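Local structure of fiber (Human adenovirus 26, 6FJN) at residues A[128-133]-A[167-172]; A[122-127]-A[142-147]; A[138-143]-A[158-163]; A[60-65]-A[74-79]. The protein forms the trimeric knob that ends the adenovirus fiber and probably attaches the virion to receptors on the host cell. One frame throughout, in Å; residues are numbered along the deposited sequence.

Contact 1 (A[128-133]-A[167-172]); sequences VYLGAL and SAQQFD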
loop_
_atom_site.group_PDB
_atom_site.type_symbol
_atom_site.label_atom_id
_atom_site.label_comp_id
_atom_site.label_asym_id
_atom_site.label_seq_id
_atom_site.Cartn_x
_atom_site.Cartn_y
_atom_site.Cartn_z
ATOM N N VAL A 128 2.891 3.599 -11.080
ATOM C CA VAL A 128 3.165 4.940 -10.588
ATOM C C VAL A 128 2.988 5.876 -11.791
ATOM O O VAL A 128 2.680 5.404 -12.894
ATOM C CB VAL A 128 4.547 5.056 -9.935
ATOM C CG1 VAL A 128 4.608 4.221 -8.682
ATOM C CG2 VAL A 128 5.674 4.672 -10.908
ATOM N N TYR A 129 3.191 7.176 -11.593
ATOM C CA TYR A 129 2.759 8.126 -12.636
ATOM C C TYR A 129 3.864 9.142 -12.894
ATOM O O TYR A 129 4.357 9.830 -11.972
ATOM C CB TYR A 129 1.417 8.794 -12.245
ATOM C CG TYR A 129 0.347 7.760 -12.316
ATOM C CD1 TYR A 129 0.099 6.857 -11.285
ATOM C CD2 TYR A 129 -0.391 7.582 -13.491
ATOM C CE1 TYR A 129 -0.783 5.782 -11.429
ATOM C CE2 TYR A 129 -1.310 6.542 -13.604
ATOM C CZ TYR A 129 -1.468 5.645 -12.576
ATOM O OH TYR A 129 -2.370 4.571 -12.657
ATOM N N LEU A 130 4.267 9.226 -14.158
ATOM C CA LEU A 130 5.344 10.113 -14.568
ATOM C C LEU A 130 4.900 11.562 -14.479
ATOM O O LEU A 130 3.846 11.942 -15.017
ATOM C CB LEU A 130 5.789 9.762 -16.006
ATOM C CG LEU A 130 7.205 10.342 -16.288
ATOM C CD1 LEU A 130 8.253 9.290 -16.276
ATOM C CD2 LEU A 130 7.325 11.372 -17.303
ATOM N N GLY A 131 5.727 12.378 -13.845
ATOM C CA GLY A 131 5.383 13.775 -13.654
ATOM C C GLY A 131 4.204 14.004 -12.754
ATOM O O GLY A 131 3.643 15.089 -12.709
ATOM N N ALA A 132 3.753 12.965 -12.052
ATOM C CA ALA A 132 2.530 13.033 -11.266
ATOM C C ALA A 132 1.364 13.460 -12.142
ATOM O O ALA A 132 0.483 14.191 -11.676
ATOM C CB ALA A 132 2.695 13.899 -10.027
ATOM N N LEU A 133 1.331 12.955 -13.387
ATOM C CA LEU A 133 0.240 13.211 -14.327
ATOM C C LEU A 133 -0.536 11.925 -14.481
ATOM O O LEU A 133 0.033 10.843 -14.748
ATOM C CB LEU A 133 0.776 13.727 -15.659
ATOM C CG LEU A 133 1.534 15.043 -15.535
ATOM C CD1 LEU A 133 2.080 15.472 -16.880
ATOM C CD2 LEU A 133 0.701 16.138 -14.957
ATOM N N SER A 167 8.922 11.289 -24.398
ATOM C CA SER A 167 10.015 12.125 -24.880
ATOM C C SER A 167 9.780 13.596 -24.546
ATOM O O SER A 167 8.613 14.052 -24.457
ATOM C CB SER A 167 10.250 11.913 -26.382
ATOM O OG SER A 167 9.086 12.191 -27.101
ATOM N N ALA A 168 10.887 14.286 -24.322
ATOM C CA ALA A 168 10.957 15.682 -23.912
ATOM C C ALA A 168 10.467 15.902 -22.501
ATOM O O ALA A 168 10.223 17.077 -22.151
ATOM C CB ALA A 168 10.207 16.603 -24.847
ATOM N N GLN A 169 10.261 14.857 -21.717
ATOM C CA GLN A 169 9.978 14.991 -20.288
ATOM C C GLN A 169 11.150 14.497 -19.476
ATOM O O GLN A 169 11.975 13.663 -19.905
ATOM C CB GLN A 169 8.685 14.239 -19.934
ATOM C CG GLN A 169 7.462 14.832 -20.589
ATOM C CD GLN A 169 6.215 14.094 -20.189
ATOM O OE1 GLN A 169 5.583 13.402 -21.066
ATOM N NE2 GLN A 169 5.814 14.216 -18.982
ATOM N N GLN A 170 11.162 14.936 -18.224
ATOM C CA GLN A 170 12.098 14.491 -17.215
ATOM C C GLN A 170 11.521 13.273 -16.524
ATOM O O GLN A 170 10.350 13.300 -16.081
ATOM C CB GLN A 170 12.299 15.618 -16.205
ATOM C CG GLN A 170 13.247 15.289 -15.067
ATOM C CD GLN A 170 13.521 16.506 -14.219
ATOM O OE1 GLN A 170 12.891 17.588 -14.383
ATOM N NE2 GLN A 170 14.450 16.380 -13.277
ATOM N N PHE A 171 12.298 12.205 -16.376
ATOM C CA PHE A 171 11.813 11.068 -15.598
ATOM C C PHE A 171 11.667 11.478 -14.149
ATOM O O PHE A 171 12.647 11.870 -13.489
ATOM C CB PHE A 171 12.727 9.867 -15.744
ATOM C CG PHE A 171 12.170 8.641 -15.081
ATOM C CD1 PHE A 171 12.277 8.467 -13.704
ATOM C CD2 PHE A 171 11.535 7.659 -15.817
ATOM C CE1 PHE A 171 11.747 7.389 -13.080
ATOM C CE2 PHE A 171 10.995 6.534 -15.177
ATOM C CZ PHE A 171 11.110 6.419 -13.795
ATOM N N ASP A 172 10.462 11.344 -13.621
ATOM C CA ASP A 172 10.176 11.607 -12.213
ATOM C C ASP A 172 8.850 10.912 -11.966
ATOM O O ASP A 172 7.954 10.980 -12.836
ATOM C CB ASP A 172 10.036 13.096 -11.941
ATOM C CG ASP A 172 10.001 13.417 -10.439
ATOM O OD1 ASP A 172 10.257 12.558 -9.652
ATOM O OD2 ASP A 172 9.761 14.606 -10.103
#

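Contact 2 (A[122-127]-A[142-147]); sequences TKIISN and IAFNQE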
loop_
_atom_site.group_PDB
_atom_site.type_symbol
_atom_site.label_atom_id
_atom_site.label_comp_id
_atom_site.label_asym_id
_atom_site.label_seq_id
_atom_site.Cartn_x
_atom_site.Cartn_y
_atom_site.Cartn_z
ATOM N N THR A 122 7.439 -13.156 -5.110
ATOM C CA THR A 122 8.721 -12.439 -5.046
ATOM C C THR A 122 8.688 -11.072 -5.684
ATOM O O THR A 122 9.688 -10.353 -5.544
ATOM C CB THR A 122 9.852 -13.273 -5.656
ATOM O OG1 THR A 122 9.645 -13.433 -7.051
ATOM C CG2 THR A 122 10.039 -14.619 -4.970
ATOM N N LYS A 123 7.594 -10.717 -6.346
ATOM C CA LYS A 123 7.466 -9.419 -6.979
ATOM C C LYS A 123 6.196 -8.729 -6.503
ATOM O O LYS A 123 5.197 -9.358 -6.153
ATOM C CB LYS A 123 7.461 -9.537 -8.499
ATOM C CG LYS A 123 8.820 -9.904 -9.036
ATOM C CD LYS A 123 8.845 -10.096 -10.523
ATOM C CE LYS A 123 10.229 -10.351 -11.079
ATOM N NZ LYS A 123 10.229 -10.482 -12.566
ATOM N N ILE A 124 6.262 -7.399 -6.578
ATOM C CA ILE A 124 5.129 -6.483 -6.498
ATOM C C ILE A 124 5.074 -5.751 -7.818
ATOM O O ILE A 124 6.120 -5.233 -8.255
ATOM C CB ILE A 124 5.280 -5.462 -5.359
ATOM C CG1 ILE A 124 5.419 -6.153 -4.026
ATOM C CG2 ILE A 124 4.161 -4.452 -5.394
ATOM C CD1 ILE A 124 6.055 -5.216 -3.016
ATOM N N ILE A 125 3.916 -5.701 -8.490
ATOM C CA ILE A 125 3.801 -4.945 -9.722
ATOM C C ILE A 125 2.634 -4.005 -9.574
ATOM O O ILE A 125 1.510 -4.436 -9.167
ATOM C CB ILE A 125 3.610 -5.866 -10.931
ATOM C CG1 ILE A 125 4.899 -6.682 -11.164
ATOM C CG2 ILE A 125 3.290 -5.072 -12.194
ATOM C CD1 ILE A 125 4.801 -7.763 -12.202
ATOM N N SER A 126 2.828 -2.742 -9.888
ATOM C CA SER A 126 1.735 -1.757 -9.844
ATOM C C SER A 126 2.064 -0.639 -10.788
ATOM O O SER A 126 3.019 -0.740 -11.604
ATOM C CB SER A 126 1.535 -1.285 -8.409
ATOM O OG SER A 126 0.329 -0.544 -8.270
ATOM N N ASN A 127 1.289 0.448 -10.758
ATOM C CA ASN A 127 1.582 1.639 -11.520
ATOM C C ASN A 127 1.926 2.811 -10.633
ATOM O O ASN A 127 1.293 2.994 -9.570
ATOM C CB ASN A 127 0.380 2.058 -12.370
ATOM C CG ASN A 127 0.171 1.098 -13.530
ATOM O OD1 ASN A 127 0.921 1.155 -14.449
ATOM N ND2 ASN A 127 -0.602 0.042 -13.342
ATOM N N ILE A 142 8.792 -4.326 -8.177
ATOM C CA ILE A 142 9.732 -4.494 -7.068
ATOM C C ILE A 142 9.978 -5.974 -6.924
ATOM O O ILE A 142 9.023 -6.739 -6.822
ATOM C CB ILE A 142 9.223 -3.891 -5.774
ATOM C CG1 ILE A 142 8.734 -2.456 -6.006
ATOM C CG2 ILE A 142 10.317 -3.949 -4.721
ATOM C CD1 ILE A 142 8.186 -1.762 -4.781
ATOM N N ALA A 143 11.249 -6.397 -6.902
ATOM C CA ALA A 143 11.584 -7.808 -6.791
ATOM C C ALA A 143 12.493 -8.039 -5.632
ATOM O O ALA A 143 13.456 -7.283 -5.426
ATOM C CB ALA A 143 12.225 -8.337 -8.076
ATOM N N PHE A 144 12.241 -9.122 -4.895
ATOM C CA PHE A 144 12.989 -9.452 -3.693
ATOM C C PHE A 144 13.829 -10.694 -3.891
ATOM O O PHE A 144 13.313 -11.767 -4.245
ATOM C CB PHE A 144 12.007 -9.685 -2.533
ATOM C CG PHE A 144 11.161 -8.460 -2.267
ATOM C CD1 PHE A 144 11.704 -7.331 -1.677
ATOM C CD2 PHE A 144 9.843 -8.403 -2.641
ATOM C CE1 PHE A 144 10.981 -6.184 -1.495
ATOM C CE2 PHE A 144 9.089 -7.235 -2.448
ATOM C CZ PHE A 144 9.692 -6.138 -1.887
ATOM N N ASN A 145 15.137 -10.545 -3.622
ATOM C CA ASN A 145 16.100 -11.654 -3.613
ATOM C C ASN A 145 16.241 -12.383 -4.933
ATOM O O ASN A 145 16.645 -13.526 -4.970
ATOM C CB ASN A 145 15.840 -12.637 -2.465
ATOM C CG ASN A 145 15.926 -12.009 -1.107
ATOM O OD1 ASN A 145 15.275 -12.555 -0.138
ATOM N ND2 ASN A 145 16.648 -10.960 -0.934
ATOM N N GLN A 146 15.938 -11.695 -6.037
ATOM C CA GLN A 146 16.026 -12.330 -7.350
ATOM C C GLN A 146 17.350 -12.097 -8.049
ATOM O O GLN A 146 17.597 -12.699 -9.089
ATOM C CB GLN A 146 14.842 -11.935 -8.240
ATOM C CG GLN A 146 13.496 -12.312 -7.609
ATOM C CD GLN A 146 13.471 -13.764 -7.200
ATOM O OE1 GLN A 146 13.571 -14.663 -8.060
ATOM N NE2 GLN A 146 13.488 -14.032 -5.928
ATOM N N GLU A 147 18.248 -11.284 -7.492
ATOM C CA GLU A 147 19.560 -11.088 -8.048
ATOM C C GLU A 147 20.542 -12.109 -7.497
ATOM O O GLU A 147 20.478 -12.503 -6.356
ATOM C CB GLU A 147 20.086 -9.697 -7.728
ATOM C CG GLU A 147 19.177 -8.589 -8.292
ATOM C CD GLU A 147 19.028 -8.676 -9.791
ATOM O OE1 GLU A 147 20.066 -8.642 -10.498
ATOM O OE2 GLU A 147 17.899 -8.682 -10.304
#

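Contact 3 (A[138-143]-A[158-163]); sequences VIITIA and FTFTWQ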
loop_
_atom_site.group_PDB
_atom_site.type_symbol
_atom_site.label_atom_id
_atom_site.label_comp_id
_atom_site.label_asym_id
_atom_site.label_seq_id
_atom_site.Cartn_x
_atom_site.Cartn_y
_atom_site.Cartn_z
ATOM N N VAL A 138 3.403 4.412 -15.400
ATOM C CA VAL A 138 4.671 3.713 -15.491
ATOM C C VAL A 138 4.521 2.499 -14.608
ATOM O O VAL A 138 4.131 2.625 -13.433
ATOM C CB VAL A 138 5.812 4.610 -15.014
ATOM C CG1 VAL A 138 7.118 3.825 -14.879
ATOM C CG2 VAL A 138 6.014 5.803 -15.923
ATOM N N ILE A 139 4.932 1.330 -15.070
ATOM C CA ILE A 139 4.791 0.116 -14.274
ATOM C C ILE A 139 6.005 0.103 -13.352
ATOM O O ILE A 139 7.145 0.345 -13.800
ATOM C CB ILE A 139 4.758 -1.120 -15.187
ATOM C CG1 ILE A 139 3.706 -0.957 -16.307
ATOM C CG2 ILE A 139 4.525 -2.372 -14.400
ATOM C CD1 ILE A 139 3.898 -1.974 -17.407
ATOM N N ILE A 140 5.747 -0.113 -12.094
ATOM C CA ILE A 140 6.823 -0.390 -11.141
ATOM C C ILE A 140 6.786 -1.882 -10.811
ATOM O O ILE A 140 5.727 -2.435 -10.487
ATOM C CB ILE A 140 6.729 0.460 -9.871
ATOM C CG1 ILE A 140 7.965 0.259 -9.005
ATOM C CG2 ILE A 140 5.433 0.296 -9.086
ATOM C CD1 ILE A 140 8.045 1.165 -7.789
ATOM N N THR A 141 7.957 -2.525 -10.903
ATOM C CA THR A 141 8.118 -3.911 -10.473
ATOM C C THR A 141 9.159 -3.913 -9.370
ATOM O O THR A 141 10.335 -3.518 -9.635
ATOM C CB THR A 141 8.595 -4.813 -11.601
ATOM O OG1 THR A 141 7.646 -4.782 -12.678
ATOM C CG2 THR A 141 8.701 -6.251 -11.118
ATOM N N ILE A 142 8.792 -4.326 -8.177
ATOM C CA ILE A 142 9.732 -4.494 -7.068
ATOM C C ILE A 142 9.978 -5.974 -6.924
ATOM O O ILE A 142 9.023 -6.739 -6.822
ATOM C CB ILE A 142 9.223 -3.891 -5.774
ATOM C CG1 ILE A 142 8.734 -2.456 -6.006
ATOM C CG2 ILE A 142 10.317 -3.949 -4.721
ATOM C CD1 ILE A 142 8.186 -1.762 -4.781
ATOM N N ALA A 143 11.249 -6.397 -6.902
ATOM C CA ALA A 143 11.584 -7.808 -6.791
ATOM C C ALA A 143 12.493 -8.039 -5.632
ATOM O O ALA A 143 13.456 -7.283 -5.426
ATOM C CB ALA A 143 12.225 -8.337 -8.076
ATOM N N PHE A 158 14.103 -2.281 -8.198
ATOM C CA PHE A 158 12.975 -1.458 -8.632
ATOM C C PHE A 158 13.114 -1.265 -10.108
ATOM O O PHE A 158 14.089 -0.618 -10.548
ATOM C CB PHE A 158 12.999 -0.089 -7.924
ATOM C CG PHE A 158 13.064 -0.167 -6.435
ATOM C CD1 PHE A 158 11.916 -0.260 -5.657
ATOM C CD2 PHE A 158 14.283 -0.140 -5.773
ATOM C CE1 PHE A 158 11.963 -0.365 -4.282
ATOM C CE2 PHE A 158 14.340 -0.264 -4.411
ATOM C CZ PHE A 158 13.187 -0.376 -3.663
ATOM N N THR A 159 12.177 -1.803 -10.891
ATOM C CA THR A 159 12.193 -1.609 -12.325
ATOM C C THR A 159 11.012 -0.750 -12.697
ATOM O O THR A 159 9.892 -0.903 -12.160
ATOM C CB THR A 159 12.107 -2.967 -13.041
ATOM O OG1 THR A 159 13.219 -3.787 -12.652
ATOM C CG2 THR A 159 12.151 -2.842 -14.558
ATOM N N PHE A 160 11.242 0.159 -13.641
ATOM C CA PHE A 160 10.208 1.033 -14.159
ATOM C C PHE A 160 10.101 0.759 -15.648
ATOM O O PHE A 160 11.146 0.809 -16.362
ATOM C CB PHE A 160 10.580 2.489 -13.884
ATOM C CG PHE A 160 10.671 2.802 -12.413
ATOM C CD1 PHE A 160 11.855 2.569 -11.727
ATOM C CD2 PHE A 160 9.554 3.203 -11.694
ATOM C CE1 PHE A 160 11.933 2.767 -10.383
ATOM C CE2 PHE A 160 9.641 3.437 -10.327
ATOM C CZ PHE A 160 10.819 3.197 -9.687
ATOM N N THR A 161 8.900 0.412 -16.115
ATOM C CA THR A 161 8.702 -0.017 -17.495
ATOM C C THR A 161 7.497 0.684 -18.058
ATOM O O THR A 161 6.455 0.755 -17.358
ATOM C CB THR A 161 8.459 -1.558 -17.550
ATOM O OG1 THR A 161 9.466 -2.249 -16.826
ATOM C CG2 THR A 161 8.444 -2.077 -18.961
ATOM N N TRP A 162 7.558 1.164 -19.274
ATOM C CA TRP A 162 6.406 1.878 -19.821
ATOM C C TRP A 162 6.387 1.703 -21.327
ATOM O O TRP A 162 7.307 1.180 -21.939
ATOM C CB TRP A 162 6.397 3.352 -19.413
ATOM C CG TRP A 162 7.557 4.155 -19.850
ATOM C CD1 TRP A 162 7.558 5.049 -20.868
ATOM C CD2 TRP A 162 8.830 4.263 -19.216
ATOM N NE1 TRP A 162 8.778 5.683 -20.953
ATOM C CE2 TRP A 162 9.574 5.226 -19.942
ATOM C CE3 TRP A 162 9.446 3.635 -18.141
ATOM C CZ2 TRP A 162 10.882 5.568 -19.603
ATOM C CZ3 TRP A 162 10.741 3.967 -17.813
ATOM C CH2 TRP A 162 11.458 4.926 -18.552
ATOM N N GLN A 163 5.262 2.145 -21.909
ATOM C CA GLN A 163 4.985 2.010 -23.331
ATOM C C GLN A 163 4.774 3.375 -24.013
ATOM O O GLN A 163 5.131 3.532 -25.187
ATOM C CB GLN A 163 3.733 1.142 -23.502
ATOM C CG GLN A 163 3.885 -0.317 -23.004
ATOM C CD GLN A 163 3.865 -0.558 -21.492
ATOM O OE1 GLN A 163 3.172 0.151 -20.686
ATOM N NE2 GLN A 163 4.671 -1.578 -21.064
HETATM O O HOH W 1 12.608 -5.099 -10.292
HETATM O O HOH W 2 8.360 -2.650 -14.231
#

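Contact 4 (A[60-65]-A[74-79]); sequences KISLLF and SSSLSK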
loop_
_atom_site.group_PDB
_atom_site.type_symbol
_atom_site.label_atom_id
_atom_site.label_comp_id
_atom_site.label_asym_id
_atom_site.label_seq_id
_atom_site.Cartn_x
_atom_site.Cartn_y
_atom_site.Cartn_z
ATOM N N LYS A 60 16.166 -0.479 -14.550
ATOM C CA LYS A 60 16.238 -1.303 -13.367
ATOM C C LYS A 60 17.238 -0.719 -12.376
ATOM O O LYS A 60 18.450 -0.533 -12.710
ATOM C CB LYS A 60 16.696 -2.690 -13.792
ATOM C CG LYS A 60 16.826 -3.728 -12.696
ATOM C CD LYS A 60 17.348 -5.049 -13.266
ATOM C CE LYS A 60 17.477 -6.062 -12.152
ATOM N NZ LYS A 60 17.754 -7.350 -12.787
ATOM N N ILE A 61 16.803 -0.485 -11.175
ATOM C CA ILE A 61 17.635 -0.006 -10.055
ATOM C C ILE A 61 17.868 -1.162 -9.127
ATOM O O ILE A 61 16.911 -1.744 -8.584
ATOM C CB ILE A 61 16.903 1.115 -9.305
ATOM C CG1 ILE A 61 16.501 2.267 -10.221
ATOM C CG2 ILE A 61 17.722 1.595 -8.104
ATOM C CD1 ILE A 61 17.632 2.842 -11.024
ATOM N N SER A 62 19.123 -1.542 -8.918
ATOM C CA SER A 62 19.448 -2.706 -8.114
ATOM C C SER A 62 20.099 -2.339 -6.786
ATOM O O SER A 62 21.122 -1.647 -6.771
ATOM C CB SER A 62 20.448 -3.580 -8.826
ATOM O OG SER A 62 19.850 -4.089 -10.014
ATOM N N LEU A 63 19.513 -2.815 -5.679
ATOM C CA LEU A 63 20.141 -2.766 -4.355
ATOM C C LEU A 63 20.537 -4.197 -4.012
ATOM O O LEU A 63 19.672 -5.070 -3.864
ATOM C CB LEU A 63 19.219 -2.204 -3.293
ATOM C CG LEU A 63 18.997 -0.683 -3.304
ATOM C CD1 LEU A 63 18.412 -0.124 -4.588
ATOM C CD2 LEU A 63 18.166 -0.281 -2.113
ATOM N N LEU A 64 21.842 -4.429 -3.919
ATOM C CA LEU A 64 22.382 -5.745 -3.594
ATOM C C LEU A 64 22.980 -5.665 -2.207
ATOM O O LEU A 64 23.660 -4.673 -1.887
ATOM C CB LEU A 64 23.511 -6.071 -4.574
ATOM C CG LEU A 64 23.157 -5.945 -6.059
ATOM C CD1 LEU A 64 24.399 -6.294 -6.905
ATOM C CD2 LEU A 64 21.996 -6.826 -6.444
ATOM N N PHE A 65 22.731 -6.680 -1.365
ATOM C CA PHE A 65 23.190 -6.641 0.013
ATOM C C PHE A 65 24.005 -7.871 0.331
ATOM O O PHE A 65 23.714 -8.992 -0.180
ATOM C CB PHE A 65 22.024 -6.558 0.998
ATOM C CG PHE A 65 21.100 -5.385 0.767
ATOM C CD1 PHE A 65 21.381 -4.133 1.338
ATOM C CD2 PHE A 65 19.972 -5.523 -0.035
ATOM C CE1 PHE A 65 20.542 -3.061 1.143
ATOM C CE2 PHE A 65 19.103 -4.432 -0.199
ATOM C CZ PHE A 65 19.411 -3.227 0.374
ATOM N N SER A 74 28.611 -2.518 -5.856
ATOM C CA SER A 74 28.150 -2.703 -7.223
ATOM C C SER A 74 26.695 -2.398 -7.437
ATOM O O SER A 74 26.205 -2.439 -8.572
ATOM C CB SER A 74 28.480 -4.115 -7.610
ATOM O OG SER A 74 27.872 -4.997 -6.713
ATOM N N SER A 75 25.975 -2.012 -6.383
ATOM C CA SER A 75 24.577 -1.568 -6.495
ATOM C C SER A 75 24.448 -0.282 -7.304
ATOM O O SER A 75 25.393 0.465 -7.435
ATOM C CB SER A 75 24.018 -1.320 -5.110
ATOM O OG SER A 75 24.037 -2.505 -4.309
ATOM N N SER A 76 23.231 -0.065 -7.793
ATOM C CA SER A 76 22.911 1.183 -8.485
ATOM C C SER A 76 22.940 2.393 -7.572
ATOM O O SER A 76 23.226 3.518 -8.007
ATOM C CB SER A 76 21.484 1.127 -9.044
ATOM O OG SER A 76 21.300 -0.008 -9.879
ATOM N N LEU A 77 22.576 2.165 -6.333
ATOM C CA LEU A 77 22.523 3.183 -5.259
ATOM C C LEU A 77 23.876 3.297 -4.594
ATOM O O LEU A 77 24.479 2.270 -4.246
ATOM C CB LEU A 77 21.486 2.736 -4.234
ATOM C CG LEU A 77 21.332 3.583 -2.976
ATOM C CD1 LEU A 77 20.878 5.000 -3.296
ATOM C CD2 LEU A 77 20.402 2.922 -1.976
ATOM N N SER A 78 24.339 4.517 -4.422
ATOM C CA SER A 78 25.551 4.820 -3.652
ATOM C C SER A 78 25.372 4.606 -2.149
ATOM O O SER A 78 24.337 4.906 -1.523
ATOM C CB SER A 78 25.915 6.290 -3.841
ATOM O OG SER A 78 26.859 6.741 -2.864
ATOM N N LYS A 79 26.433 4.020 -1.575
ATOM C CA LYS A 79 26.481 3.767 -0.147
ATOM C C LYS A 79 26.574 5.026 0.727
ATOM O O LYS A 79 26.189 4.965 1.905
ATOM C CB LYS A 79 27.647 2.854 0.153
ATOM C CG LYS A 79 27.454 1.441 -0.374
ATOM C CD LYS A 79 28.702 0.582 -0.410
ATOM C CE LYS A 79 29.286 0.403 0.984
ATOM N NZ LYS A 79 28.374 -0.316 1.918
#

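Contact 1 (A[128-133]-A[167-172])
Leu-130 of the type II beta turn Tyr-129 to Ala-132 reaches across to the loop 167-172 of the fiber knob's beta sandwich, and its two methyl groups divide the work. Leu-130 CD1 lies 3.7 Å from Phe-171 CD2, the two side chains crossing at about a right angle. Leu-130 CD2 packs against the side-chain amide of Gln-169, 3.6 Å from Gln-169 NE2, and also touches the backbone O of Gln-170. With CG turned anti to the backbone N (chi1 -161°), the leucine brings its branched end up to the loop. What ties the two backbones together is O of Asp-172. Asp-172 O takes the N-H of Gly-131, a residue with positive phi, in a nearly straight bond of 2.8 Å from Gly-131 N, with the donor tilted 33° from the carbonyl plane. Asp-172 O also receives a CA-H...O contact from Leu-130 CA at 3.3 Å. Farther out, the Phe-171 ring meets Trp-162, and Gln-136 holds OE1 of Gln-169 by a hydrogen bond. The carboxylate of Asp-172 turns to the trimer interface: the backbone N of Ser-120 of the second subunit bonds OD2, and Asp-172 OD2 forms a salt bridge with NZ of Lys-117 of that subunit.

Contact 2 (A[122-127]-A[142-147])
Thr-122 meets Gln-146 and Phe-144 where strand 123-129 pairs with strand 137-144, an antiparallel beta hairpin of the knob's four-stranded sheet. Thr-122 O accepts the N-H of Phe-144, 2.9 Å from Phe-144 N. The threonine side chain lies at about a right angle to that of Gln-146, with Thr-122 CG2 3.6 Å from Gln-146 NE2. The glutamine chain bends at chi2 (-52°) and folds back on the backbone two residues earlier: Gln-146 NE2 donates to Phe-144 O at 2.8 Å, with the acceptor in the amide plane. Pro-109 O takes a second bond from NE2 and Asn-118 holds OE1, so the amide is fixed in its rotation. OG1 of Thr-122 is turned to the backbone, bonded to O of Tyr-119.

Lys-123 forms a non-hydrogen-bonded pair with Ala-143. Lys-123 CG passes 3.9 Å from Ala-143 CB before the extended chain leads off; on this side of the sheet the lysine also packs on Ala-132 of the third subunit.

Ile-124 and Ile-142 are the hydrogen-bonded pair, with 2.8 Å both from Ile-124 N to Ile-142 O and from Ile-142 N to Ile-124 O. Their side chains share the face turned to strand 176-181, where Phe-178 touches both. Ile-124 sends CG1 alongside its backbone N (chi1 -59°), and this carries CD1 to the Phe-144 ring, which also meets the rings of Tyr-180 and Tyr-108. Ile-124 CD1 sits at that ring's edge, in its plane, 3.7 Å from Phe-144 CE2.

Contact 3 (A[138-143]-A[158-163])
Ile-140 and Phe-160 run alongside each other in the same direction, with CD1 of Ile-140 3.8 Å from CE2 of Phe-160. CG1 of Ile-140 stands anti to its backbone N (chi1 -173°), which runs the aliphatic chain along the phenylalanine. Next along the same face, Ile-142 and Phe-158 repeat the arrangement: CG1 of Ile-142 is 3.9 Å from CD1 of Phe-158, and CG2 and CD1 of the isoleucine both approach CE1. At the other end CG1 of Val-138 reaches the edge of the Phe-160 ring, near its plane, and touches CE3 of Trp-162 at 4.0 Å; the indole in turn stacks on Tyr-166.

These neighbours are the two arms of an antiparallel beta hairpin, strands 137-144 and 154-161, at the middle of the knob's four-stranded sheet. Their aromatic and aliphatic face packs on Phe-176 and Phe-178 of strand 176-181, in the sandwich's other sheet.

The opposite face carries Ile-139, Thr-141, Thr-159 and Thr-161, and there water does part of the joining. One water donates to O of Thr-141 and is hydrogen-bonded to OG1 of Thr-159. A second bonds OG1 of Thr-141 at 2.7 Å and donates to OG1 of Thr-161, which Asp-58 also holds. Thr-141 packs on Thr-134 of the third subunit. Beneath the threonines, N of Thr-159 donates to O of Thr-141 at 2.8 Å, with an N-H...O angle of 171°.

Contact 4 (A[60-65]-A[74-79])
OG of Ser-75 is gripped from two parts of the chain: the backbone N of Leu-64 donates to it at 2.9 Å, and Ser-75 OG in turn donates to the carbonyl O of Leu-72. With OG set beside the serine's backbone N (chi1 -61°), the hydroxyl faces the strand. One residue on, Ser-76 makes a two-point clasp on Ser-62. Ser-76 OG accepts the N-H of Ser-62, 2.8 Å from Ser-62 N, in an almost straight bond of 173°, while Ser-76 N donates to Ser-62 O at 2.8 Å, in the carbonyl plane. Both serine hydroxyls thus accept strand N-H groups on alternate residues, Ser-62 and Leu-64, where a neighbouring strand would offer carbonyls.

Side-chain packing accompanies these bonds. CD2 of Leu-63 makes an apolar contact with CD2 of Leu-77 at 3.9 Å, and Leu-63 also packs on Leu-24 and Leu-26 of strand 22-31. CD1 of Leu-64 touches OG of Ser-74. The other edge of the strand bonds to strand 154-161 through Ile-61 and Leu-63. The arrangement is that of an outermost strand of a beta sandwich, here strand 58-65 of the fiber knob, covered along its outer edge by an irregular loop.

In the fold
Contacts 2, 3 and 4 step across one four-stranded sheet. Contacts 2 and 3 share Ile-142 and Ala-143, with centres 9 Å apart; contact 4 borders contact 3 through the backbone bond Ile-61 N to Phe-158 O (2.8 Å). A Glu-147 OE2 to Lys-60 NZ salt bridge (2.8 Å) ties contact 2 to contact 4. Contact 1 lies at one end of the sheet, where strand 123-129 runs out, 13 Å from contact 3 between centres; Phe-171 packs on Trp-162 and Phe-160. Contact 1 meets the second subunit, contacts 2 and 3 the third. Thr-182, seen to bind L-glutamate though none is bound to this chain here, has its side chain about 9 Å from that of Phe-144 in contact 2.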